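Local coordinates for protein fucose-specific lectin (Aleuria aurantia, PDB 6GKE) that binds L-fucose through a six-bladed beta-propeller, most strongly when the sugar is alpha-1,6-linked as in the core fucose of glycoproteins, at residues R24-D29 against L63-W68; N85-F90 against I130-Q135. The protein carries 1 engineered substitution. All coordinates share one frame; numbering follows the deposited sequence.

Interaction 1: R24-D29 against L63-W68; sequences RVYFQD and LAAVTW. With FUC (alpha-L-fucopyranose), chain C.
Leu63 and Ala65 carry one side of this buried contact, meeting Tyr26 and the backbone beside it. The packed end is Leu63: its CD1 methyl sits 4.0 Å from Tyr26 O and 4.1 Å from Phe27 CA, so it is main chain that this branch lies against. Leu63 CG lies anti to its own carbonyl carbon (chi1 -65°), which sends the side chain out to that spot. Two residues on, the Ala65 CB methyl approaches the Tyr26 ring obliquely, 4.1 Å from CD2. No hydrogen bond joins the segments.

Things are looser on the far side of Ala65, which is partly exposed and whose backbone N is hydrogen-bonded to a glycerol, probably from the crystallisation liquor. Toward Arg24 the segments diverge, and the arginine turns to fucose instead. Its chain bends at chi2 (-70°) and brings the guanidinium edge to the sugar: NE donates to fucose O4 at 2.8 Å, and NH2 to the ring oxygen O5 at 2.9 Å. Glu36 and Trp97 also hydrogen-bond to this fucose, and Tyr26 OH holds the second carboxylate oxygen of Glu36, a second-shell link from the packed ring to the site. In the propeller, strand 22-28 is the second strand of its four-stranded blade, between 10-15 and 33-40, whereas 64-70 is an edge strand of the next blade, with 73-81 at its side sending Ile76 against Tyr26.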
loop_
_atom_site.group_PDB
_atom_site.type_symbol
_atom_site.label_atom_id
_atom_site.label_comp_id
_atom_site.label_asym_id
_atom_site.label_seq_id
_atom_site.Cartn_x
_atom_site.Cartn_y
_atom_site.Cartn_z
ATOM N N ARG A 24 -4.404 -7.452 21.937
ATOM C CA ARG A 24 -5.185 -6.718 20.962
ATOM C C ARG A 24 -4.210 -5.928 20.093
ATOM O O ARG A 24 -3.225 -5.393 20.585
ATOM C CB ARG A 24 -6.181 -5.751 21.612
ATOM C CG ARG A 24 -7.123 -6.377 22.632
ATOM C CD ARG A 24 -8.156 -7.293 22.007
ATOM N NE ARG A 24 -9.087 -7.857 22.983
ATOM C CZ ARG A 24 -8.901 -8.988 23.662
ATOM N NH1 ARG A 24 -7.829 -9.737 23.450
ATOM N NH2 ARG A 24 -9.792 -9.363 24.563
ATOM N N VAL A 25 -4.511 -5.864 18.796
ATOM C CA VAL A 25 -3.729 -5.059 17.878
ATOM C C VAL A 25 -4.699 -4.196 17.068
ATOM O O VAL A 25 -5.783 -4.641 16.697
ATOM C CB VAL A 25 -2.784 -5.922 17.016
ATOM C CG1 VAL A 25 -3.515 -6.936 16.165
ATOM C CG2 VAL A 25 -1.847 -5.078 16.170
ATOM N N TYR A 26 -4.277 -2.944 16.847
ATOM C CA TYR A 26 -5.054 -1.901 16.198
ATOM C C TYR A 26 -4.323 -1.467 14.932
ATOM O O TYR A 26 -3.101 -1.287 14.930
ATOM C CB TYR A 26 -5.273 -0.705 17.139
ATOM C CG TYR A 26 -5.965 -1.146 18.396
ATOM C CD1 TYR A 26 -7.332 -1.358 18.418
ATOM C CD2 TYR A 26 -5.236 -1.491 19.521
ATOM C CE1 TYR A 26 -7.965 -1.878 19.532
ATOM C CE2 TYR A 26 -5.851 -2.011 20.645
ATOM C CZ TYR A 26 -7.216 -2.223 20.644
ATOM O OH TYR A 26 -7.806 -2.793 21.731
ATOM N N PHE A 27 -5.100 -1.294 13.860
ATOM C CA PHE A 27 -4.578 -0.888 12.573
ATOM C C PHE A 27 -5.688 -0.141 11.839
ATOM O O PHE A 27 -6.850 -0.203 12.233
ATOM C CB PHE A 27 -4.099 -2.104 11.774
ATOM C CG PHE A 27 -5.193 -3.075 11.399
ATOM C CD1 PHE A 27 -5.573 -4.105 12.250
ATOM C CD2 PHE A 27 -5.864 -2.947 10.190
ATOM C CE1 PHE A 27 -6.591 -4.981 11.893
ATOM C CE2 PHE A 27 -6.880 -3.822 9.835
ATOM C CZ PHE A 27 -7.239 -4.836 10.687
ATOM N N GLN A 28 -5.324 0.530 10.748
ATOM C CA GLN A 28 -6.289 1.283 9.976
ATOM C C GLN A 28 -6.627 0.532 8.690
ATOM O O GLN A 28 -5.767 -0.088 8.061
ATOM C CB GLN A 28 -5.743 2.677 9.670
ATOM C CG GLN A 28 -6.793 3.651 9.166
ATOM C CD GLN A 28 -6.290 5.071 9.227
ATOM O OE1 GLN A 28 -5.119 5.347 8.943
ATOM N NE2 GLN A 28 -7.172 5.988 9.604
ATOM N N ASP A 29 -7.899 0.634 8.301
ATOM C CA ASP A 29 -8.391 0.027 7.077
ATOM C C ASP A 29 -8.452 1.077 5.957
ATOM O O ASP A 29 -8.132 2.256 6.135
ATOM C CB ASP A 29 -9.715 -0.707 7.312
ATOM C CG ASP A 29 -10.939 0.156 7.576
ATOM O OD1 ASP A 29 -10.928 1.344 7.194
ATOM O OD2 ASP A 29 -11.907 -0.387 8.158
ATOM N N LEU A 63 -0.977 6.023 15.604
ATOM C CA LEU A 63 -1.740 5.258 16.590
ATOM C C LEU A 63 -0.844 4.946 17.788
ATOM O O LEU A 63 0.363 4.741 17.648
ATOM C CB LEU A 63 -2.235 3.930 16.011
ATOM C CG LEU A 63 -3.247 4.007 14.872
ATOM C CD1 LEU A 63 -3.500 2.616 14.306
ATOM C CD2 LEU A 63 -4.556 4.646 15.316
ATOM N N ALA A 64 -1.475 4.846 18.959
ATOM C CA ALA A 64 -0.850 4.312 20.160
ATOM C C ALA A 64 -1.964 3.731 21.029
ATOM O O ALA A 64 -3.122 4.094 20.859
ATOM C CB ALA A 64 -0.064 5.378 20.896
ATOM N N ALA A 65 -1.620 2.842 21.958
ATOM C CA ALA A 65 -2.643 2.245 22.808
ATOM C C ALA A 65 -2.049 1.812 24.144
ATOM O O ALA A 65 -0.880 1.416 24.209
ATOM C CB ALA A 65 -3.290 1.071 22.119
ATOM N N VAL A 66 -2.894 1.856 25.182
ATOM C CA VAL A 66 -2.559 1.357 26.523
ATOM C C VAL A 66 -3.760 0.604 27.095
ATOM O O VAL A 66 -4.892 0.772 26.640
ATOM C CB VAL A 66 -2.143 2.488 27.480
ATOM C CG1 VAL A 66 -0.867 3.172 27.022
ATOM C CG2 VAL A 66 -3.255 3.509 27.686
ATOM N N THR A 67 -3.497 -0.192 28.135
ATOM C CA THR A 67 -4.539 -0.963 28.792
ATOM C C THR A 67 -4.199 -1.152 30.271
ATOM O O THR A 67 -3.038 -1.148 30.666
ATOM C CB THR A 67 -4.733 -2.312 28.088
ATOM O OG1 THR A 67 -5.871 -3.004 28.607
ATOM C CG2 THR A 67 -3.532 -3.225 28.218
ATOM N N TRP A 68 -5.245 -1.342 31.070
ATOM C CA TRP A 68 -5.132 -1.734 32.470
ATOM C C TRP A 68 -6.464 -2.374 32.870
ATOM O O TRP A 68 -7.447 -2.269 32.136
ATOM C CB TRP A 68 -4.768 -0.550 33.383
ATOM C CG TRP A 68 -5.845 0.488 33.494
ATOM C CD1 TRP A 68 -6.771 0.622 34.487
ATOM C CD2 TRP A 68 -6.124 1.539 32.550
ATOM N NE1 TRP A 68 -7.602 1.676 34.227
ATOM C CE2 TRP A 68 -7.233 2.256 33.045
ATOM C CE3 TRP A 68 -5.547 1.949 31.342
ATOM C CZ2 TRP A 68 -7.781 3.343 32.369
ATOM C CZ3 TRP A 68 -6.085 3.030 30.676
ATOM C CH2 TRP A 68 -7.191 3.713 31.183
HETATM C C1 FUC C . -13.201 -8.126 23.679
HETATM C C2 FUC C . -13.186 -7.290 22.415
HETATM C C3 FUC C . -13.227 -5.801 22.751
HETATM C C4 FUC C . -12.130 -5.451 23.745
HETATM C C5 FUC C . -12.269 -6.341 24.976
HETATM C C6 FUC C . -11.191 -6.099 26.022
HETATM O O1 FUC C . -14.491 -7.993 24.260
HETATM O O2 FUC C . -14.330 -7.625 21.620
HETATM O O3 FUC C . -13.138 -5.022 21.553
HETATM O O4 FUC C . -10.829 -5.656 23.185
HETATM O O5 FUC C . -12.175 -7.708 24.570
#

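Interaction 2: N85-F90 against I130-Q135; sequences NILSEF and IRVYYQ. With FUC (alpha-L-fucopyranose), chain B; FUC (alpha-L-fucopyranose), chain E.
Leu87 reaches across to Val132 and Tyr134 with its branched end. CD2 comes closest, 4.2 Å from Val132 CG1 and 4.4 Å from Tyr134 CD1, meeting the tyrosine ring at an oblique angle. Leu87 CG stands anti to the backbone N (chi1 -177°), carrying the branch toward the other strand, and the Leu87 and Val132 side chains run past each other in opposite directions. The pairing is purely apolar.

Two positions further on, Glu89 extends to a fucose, accepting hydrogen bonds from O3 at OE1 (2.6 Å) and from O4 at OE2 (2.7 Å), a two-pronged grip. Ile130 CD1 comes from the other segment to 3.8 Å from C6 of the same sugar. That is how a binding site of this six-bladed propeller is built: between neighbouring blades, here strand 87-93 of one and strand 129-134 of the next.

Further out, Tyr79 OH is hydrogen-bonded to Glu89 OE2, which would help to fix the carboxylate's rotation, while Trp153 packs on Val132, Ile130 and Glu89. Arg131 serves a different fucose, its NE donating to O4 at 2.8 Å and its NH2 to O5 at 2.9 Å. NH1 donates to Ile130 O, from well above the carbonyl plane, and is also hydrogen-bonded to Ser150 OG. At the start of 85-90, away from the sugar, Asn85 ND2 is hydrogen-bonded to Gly311 O of the second subunit.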
loop_
_atom_site.group_PDB
_atom_site.type_symbol
_atom_site.label_atom_id
_atom_site.label_comp_id
_atom_site.label_asym_id
_atom_site.label_seq_id
_atom_site.Cartn_x
_atom_site.Cartn_y
_atom_site.Cartn_z
ATOM N N ASN A 85 -6.204 17.167 12.482
ATOM C CA ASN A 85 -4.945 16.955 13.186
ATOM C C ASN A 85 -5.086 17.262 14.682
ATOM O O ASN A 85 -4.147 17.734 15.311
ATOM C CB ASN A 85 -3.796 17.728 12.541
ATOM C CG ASN A 85 -3.308 17.022 11.299
ATOM O OD1 ASN A 85 -2.993 15.832 11.354
ATOM N ND2 ASN A 85 -3.260 17.732 10.183
ATOM N N ILE A 86 -6.247 16.938 15.254
ATOM C CA ILE A 86 -6.453 17.059 16.689
ATOM C C ILE A 86 -6.288 15.678 17.322
ATOM O O ILE A 86 -6.883 14.700 16.878
ATOM C CB ILE A 86 -7.828 17.677 17.007
ATOM C CG1 ILE A 86 -7.979 19.067 16.383
ATOM C CG2 ILE A 86 -8.074 17.707 18.505
ATOM C CD1 ILE A 86 -6.974 20.081 16.871
ATOM N N LEU A 87 -5.464 15.625 18.370
ATOM C CA LEU A 87 -5.213 14.412 19.132
ATOM C C LEU A 87 -6.537 13.911 19.712
ATOM O O LEU A 87 -7.248 14.660 20.373
ATOM C CB LEU A 87 -4.199 14.744 20.229
ATOM C CG LEU A 87 -3.738 13.577 21.094
ATOM C CD1 LEU A 87 -3.078 12.481 20.267
ATOM C CD2 LEU A 87 -2.795 14.094 22.164
ATOM N N SER A 88 -6.837 12.635 19.457
ATOM C CA SER A 88 -8.125 12.037 19.745
ATOM C C SER A 88 -7.921 10.680 20.423
ATOM O O SER A 88 -6.836 10.100 20.381
ATOM C CB SER A 88 -8.935 11.910 18.472
ATOM O OG SER A 88 -9.126 13.177 17.855
ATOM N N GLU A 89 -8.994 10.180 21.038
ATOM C CA GLU A 89 -8.925 9.002 21.889
ATOM C C GLU A 89 -10.225 8.210 21.786
ATOM O O GLU A 89 -11.307 8.771 21.928
ATOM C CB GLU A 89 -8.697 9.446 23.333
ATOM C CG GLU A 89 -8.651 8.335 24.370
ATOM C CD GLU A 89 -8.759 8.873 25.786
ATOM O OE1 GLU A 89 -9.709 9.650 26.035
ATOM O OE2 GLU A 89 -7.903 8.516 26.638
ATOM N N PHE A 90 -10.080 6.897 21.597
ATOM C CA PHE A 90 -11.179 5.953 21.731
ATOM C C PHE A 90 -10.972 5.149 23.011
ATOM O O PHE A 90 -9.860 4.775 23.364
ATOM C CB PHE A 90 -11.311 5.074 20.488
ATOM C CG PHE A 90 -11.707 5.912 19.305
ATOM C CD1 PHE A 90 -13.016 6.349 19.173
ATOM C CD2 PHE A 90 -10.768 6.361 18.390
ATOM C CE1 PHE A 90 -13.381 7.200 18.143
ATOM C CE2 PHE A 90 -11.136 7.212 17.361
ATOM C CZ PHE A 90 -12.440 7.628 17.237
ATOM N N ILE A 130 -1.771 8.042 32.668
ATOM C CA ILE A 130 -1.494 7.899 31.240
ATOM C C ILE A 130 -0.609 9.063 30.801
ATOM O O ILE A 130 -0.801 10.188 31.248
ATOM C CB ILE A 130 -2.792 7.852 30.407
ATOM C CG1 ILE A 130 -3.757 6.778 30.909
ATOM C CG2 ILE A 130 -2.482 7.662 28.928
ATOM C CD1 ILE A 130 -5.155 6.912 30.355
ATOM N N ARG A 131 0.324 8.777 29.899
ATOM C CA ARG A 131 1.111 9.823 29.250
ATOM C C ARG A 131 1.105 9.540 27.750
ATOM O O ARG A 131 1.319 8.397 27.341
ATOM C CB ARG A 131 2.545 9.858 29.787
ATOM C CG ARG A 131 2.661 10.011 31.301
ATOM C CD ARG A 131 2.223 11.382 31.784
ATOM N NE ARG A 131 2.400 11.590 33.218
ATOM C CZ ARG A 131 1.480 11.377 34.159
ATOM N NH1 ARG A 131 0.330 10.785 33.867
ATOM N NH2 ARG A 131 1.713 11.765 35.405
ATOM N N VAL A 132 0.861 10.588 26.958
ATOM C CA VAL A 132 0.802 10.504 25.510
ATOM C C VAL A 132 1.856 11.453 24.937
ATOM O O VAL A 132 1.941 12.599 25.369
ATOM C CB VAL A 132 -0.602 10.845 24.982
ATOM C CG1 VAL A 132 -0.660 10.758 23.466
ATOM C CG2 VAL A 132 -1.665 9.960 25.608
ATOM N N TYR A 133 2.633 10.956 23.969
ATOM C CA TYR A 133 3.746 11.692 23.376
ATOM C C TYR A 133 3.466 11.917 21.893
ATOM O O TYR A 133 3.017 11.011 21.186
ATOM C CB TYR A 133 5.060 10.934 23.604
ATOM C CG TYR A 133 5.327 10.755 25.073
ATOM C CD1 TYR A 133 5.978 11.737 25.805
ATOM C CD2 TYR A 133 4.818 9.664 25.758
ATOM C CE1 TYR A 133 6.140 11.626 27.177
ATOM C CE2 TYR A 133 4.968 9.543 27.129
ATOM C CZ TYR A 133 5.621 10.529 27.845
ATOM O OH TYR A 133 5.739 10.396 29.202
ATOM N N TYR A 134 3.739 13.144 21.446
ATOM C CA TYR A 134 3.389 13.598 20.113
ATOM C C TYR A 134 4.320 14.750 19.738
ATOM O O TYR A 134 5.042 15.281 20.574
ATOM C CB TYR A 134 1.925 14.060 20.062
ATOM C CG TYR A 134 1.644 15.281 20.906
ATOM C CD1 TYR A 134 1.468 15.192 22.277
ATOM C CD2 TYR A 134 1.593 16.544 20.340
ATOM C CE1 TYR A 134 1.253 16.316 23.062
ATOM C CE2 TYR A 134 1.373 17.676 21.109
ATOM C CZ TYR A 134 1.199 17.566 22.475
ATOM O OH TYR A 134 0.993 18.674 23.246
ATOM N N GLN A 135 4.262 15.161 18.470
ATOM C CA GLN A 135 4.978 16.341 18.016
ATOM C C GLN A 135 3.984 17.349 17.446
ATOM O O GLN A 135 2.951 16.983 16.886
ATOM C CB GLN A 135 6.033 15.975 16.978
ATOM C CG GLN A 135 7.063 15.021 17.556
ATOM C CD GLN A 135 8.315 14.948 16.725
ATOM O OE1 GLN A 135 8.349 14.319 15.665
ATOM N NE2 GLN A 135 9.354 15.623 17.185
HETATM C C1 FUC B . -11.842 8.252 30.473
HETATM C C2 FUC B . -11.456 9.056 29.237
HETATM C C3 FUC B . -10.275 9.969 29.542
HETATM C C4 FUC B . -9.127 9.127 30.095
HETATM C C5 FUC B . -9.606 8.413 31.353
HETATM C C6 FUC B . -8.537 7.554 32.004
HETATM O O2 FUC B . -12.574 9.835 28.798
HETATM O O3 FUC B . -9.912 10.714 28.374
HETATM O O4 FUC B . -8.702 8.123 29.164
HETATM O O5 FUC B . -10.716 7.563 31.016
HETATM C C1 FUC E . 3.913 14.813 35.556
HETATM C C2 FUC E . 4.392 15.379 34.225
HETATM C C3 FUC E . 5.821 14.886 33.957
HETATM C C4 FUC E . 5.876 13.357 34.024
HETATM C C5 FUC E . 5.423 12.947 35.419
HETATM C C6 FUC E . 5.483 11.450 35.636
HETATM O O1 FUC E . 4.649 15.467 36.587
HETATM O O2 FUC E . 4.309 16.818 34.248
HETATM O O3 FUC E . 6.300 15.382 32.708
HETATM O O4 FUC E . 4.989 12.745 33.085
HETATM O O5 FUC E . 4.079 13.388 35.624
#

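Interactions 1 and 2 follow one another along the chain, their centres about 13 Å apart, and both draw on the blade that holds strands 64-70 and 87-93. They touch directly where Trp68 CH2 packs 3.9 Å from Ile130 CD1. Three successive blades are tied together this way, with 24-29 on the first, 63-68 and 85-90 on the middle one and 130-135 on the third. Three fucose sites are involved: Arg24 serves one, Glu89 and Ile130 a second, and Arg131 a third. Arg24 and Arg131 meet their sugars alike, through O4 and O5, as expected of a repeated recognition site.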